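PDB 5K04: N-terminal acetyltransferase B complex subunit MDM20, which probably serves as the non-catalytic auxiliary subunit of the NatB N-terminal acetyltransferase complex, a helical scaffold that supports the catalytic subunit. Local coordinates for residues S729-K732 against L733-S737. Residues are numbered along the deposited sequence; the frame is centred on the assembly and turned at random.
Sequences SQTK and LEIKS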
ATOM      1  N   SER A 729      32.291  13.303 -15.136  1.00 63.36           N
ATOM      2  CA  SER A 729      33.420  12.456 -14.768  1.00 61.11           C
ATOM      3  C   SER A 729      33.153  11.682 -13.485  1.00 51.90           C
ATOM      4  O   SER A 729      33.360  10.465 -13.424  1.00 44.89           O
ATOM      5  CB  SER A 729      34.674  13.332 -14.624  1.00 59.14           C
ATOM      6  OG  SER A 729      35.788  12.581 -14.192  1.00 65.36           O
ATOM      7  N   GLN A 730      32.705  12.385 -12.442  1.00 53.10           N
ATOM      8  CA  GLN A 730      32.497  11.761 -11.142  1.00 53.27           C
ATOM      9  C   GLN A 730      31.448  10.657 -11.217  1.00 51.04           C
ATOM     10  O   GLN A 730      31.559   9.643 -10.516  1.00 40.43           O
ATOM     11  CB  GLN A 730      32.092  12.829 -10.126  1.00 57.54           C
ATOM     12  CG  GLN A 730      31.744  12.273  -8.766  1.00 74.87           C
ATOM     13  CD  GLN A 730      32.819  11.341  -8.233  1.00 91.47           C
ATOM     14  OE1 GLN A 730      34.012  11.651  -8.289  1.00 92.69           O
ATOM     15  NE2 GLN A 730      32.401  10.179  -7.731  1.00 99.91           N
ATOM     16  N   THR A 731      30.431  10.835 -12.071  1.00 53.73           N
ATOM     17  CA  THR A 731      29.380   9.829 -12.211  1.00 54.21           C
ATOM     18  C   THR A 731      29.869   8.627 -13.019  1.00 54.22           C
ATOM     19  O   THR A 731      29.558   7.479 -12.678  1.00 36.32           O
ATOM     20  CB  THR A 731      28.138  10.448 -12.862  1.00 49.48           C
ATOM     21  OG1 THR A 731      27.589  11.463 -12.009  1.00 39.47           O
ATOM     22  CG2 THR A 731      27.090   9.381 -13.096  1.00 52.11           C
ATOM     23  N   LYS A 732      30.644   8.872 -14.085  1.00 59.01           N
ATOM     24  CA  LYS A 732      31.223   7.770 -14.849  1.00 55.08           C
ATOM     25  C   LYS A 732      32.061   6.875 -13.955  1.00 52.55           C
ATOM     26  O   LYS A 732      31.983   5.645 -14.049  1.00 36.82           O
ATOM     27  CB  LYS A 732      32.063   8.300 -16.011  1.00 46.14           C
ATOM     28  CG  LYS A 732      31.283   8.450 -17.311  1.00 50.91           C
ATOM     29  CD  LYS A 732      32.075   9.239 -18.347  1.00 61.37           C
ATOM     30  CE  LYS A 732      33.500   8.720 -18.475  1.00 72.05           C
ATOM     31  NZ  LYS A 732      34.297   9.491 -19.492  1.00 81.83           N
ATOM     32  N   LEU A 733      32.847   7.477 -13.057  1.00 58.98           N
ATOM     33  CA  LEU A 733      33.695   6.682 -12.180  1.00 55.22           C
ATOM     34  C   LEU A 733      32.867   5.897 -11.171  1.00 47.44           C
ATOM     35  O   LEU A 733      33.135   4.716 -10.927  1.00 41.94           O
ATOM     36  CB  LEU A 733      34.697   7.588 -11.478  1.00 62.26           C
ATOM     37  CG  LEU A 733      35.878   6.877 -10.823  1.00 74.36           C
ATOM     38  CD1 LEU A 733      36.317   5.653 -11.646  1.00 80.67           C
ATOM     39  CD2 LEU A 733      37.023   7.857 -10.666  1.00 73.17           C
ATOM     40  N   GLU A 734      31.860   6.539 -10.576  1.00 51.61           N
ATOM     41  CA  GLU A 734      30.991   5.860  -9.619  1.00 53.49           C
ATOM     42  C   GLU A 734      30.213   4.723 -10.291  1.00 53.40           C
ATOM     43  O   GLU A 734      30.049   3.638  -9.718  1.00 39.77           O
ATOM     44  CB  GLU A 734      30.048   6.888  -8.982  1.00 55.98           C
ATOM     45  CG  GLU A 734      28.841   6.295  -8.243  1.00 74.35           C
ATOM     46  CD  GLU A 734      27.748   7.326  -7.953  1.00 80.85           C
ATOM     47  OE1 GLU A 734      27.800   7.953  -6.873  1.00 77.59           O
ATOM     48  OE2 GLU A 734      26.846   7.514  -8.814  1.00 77.31           O
ATOM     49  N   ILE A 735      29.762   4.947 -11.526  1.00 51.91           N
ATOM     50  CA  ILE A 735      28.997   3.931 -12.237  1.00 49.13           C
ATOM     51  C   ILE A 735      29.894   2.769 -12.648  1.00 46.12           C
ATOM     52  O   ILE A 735      29.497   1.600 -12.539  1.00 35.47           O
ATOM     53  CB  ILE A 735      28.276   4.573 -13.435  1.00 46.27           C
ATOM     54  CG1 ILE A 735      27.108   5.417 -12.900  1.00 41.01           C
ATOM     55  CG2 ILE A 735      27.833   3.520 -14.449  1.00 39.94           C
ATOM     56  CD1 ILE A 735      26.165   5.942 -13.962  1.00 43.65           C
ATOM     57  N   LYS A 736      31.127   3.066 -13.098  1.00 44.22           N
ATOM     58  CA  LYS A 736      32.062   2.002 -13.449  1.00 45.07           C
ATOM     59  C   LYS A 736      32.459   1.185 -12.226  1.00 48.24           C
ATOM     60  O   LYS A 736      32.539  -0.048 -12.301  1.00 41.74           O
ATOM     61  CB  LYS A 736      33.308   2.568 -14.136  1.00 45.58           C
ATOM     62  CG  LYS A 736      33.020   3.173 -15.515  1.00 51.32           C
ATOM     63  CD  LYS A 736      34.242   3.257 -16.395  1.00 48.43           C
ATOM     64  CE  LYS A 736      35.316   4.160 -15.840  1.00 57.88           C
ATOM     65  NZ  LYS A 736      36.534   4.106 -16.729  1.00 58.41           N
ATOM     66  N   SER A 737      32.710   1.849 -11.092  1.00 46.99           N
ATOM     67  CA  SER A 737      33.062   1.116  -9.877  1.00 44.49           C
ATOM     68  C   SER A 737      31.898   0.258  -9.393  1.00 44.74           C
ATOM     69  O   SER A 737      32.101  -0.864  -8.911  1.00 35.48           O
ATOM     70  CB  SER A 737      33.496   2.088  -8.775  1.00 42.05           C
ATOM     71  OG  SER A 737      34.716   2.727  -9.104  1.00 50.83           O
TER
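The side-chain amide of Gln730 reaches along the helix to Glu734, where its NE2 lies 4.2 Å from CB, with that carbon displaced from the amide plane. The carboxylate of Glu734 is carried on a chain extended beyond CG, and its OE2 makes a long, weak ion pair with Lys399. The remaining flat groups are backbone carbonyls. Thr731 O, which accepts the N-H of Ile735 at 2.8 Å, also lies against the side chain of Ile735, whose CG1 comes within 3.2 Å of it. One turn's worth of i to i+4 bonds continues on both sides of this pair, from Leu733 N to Ser729 O, from Glu734 N to Gln730 O and from Lys736 N to Lys732 O. Leu733 O is gripped twice, by Ser737 N and, from the opposite face of its plane, by Ser737 OG at 3.1 Å.

Thr731 and Ile735, both buried, lie side by side and point the same way, with Thr731 CG2 3.7 Å from Ile735 CD1. The methyl of Thr731 stands opposite its backbone N (chi1 -64° for OG1), which leaves OG1 beside that nitrogen and bonded to Lys399 of helix 388-404. Thr731 also packs on Ile395 and Val396 of that helix, while Ile735 meets Ile715 of helix 707-717.

Lys736 starts its chain across a carbonyl, CG lying 3.1 Å from Lys732 O, and its NZ forms a salt bridge with Asp716. Lys732 NZ and Lys736 NZ are 6.5 Å apart, not in contact, and Lys732 too rests against Ile715 and Asp716.

This is the opening of the C-terminal helix 729-747, packed against helices 388-404 and 707-717. Its chemistry divides by side: the Thr731–Ile735 side is mainly aliphatic, its hydroxyl satisfied by Lys399, while the Asp716 carboxylate probably makes a favourable setting for both lysine ammonium groups.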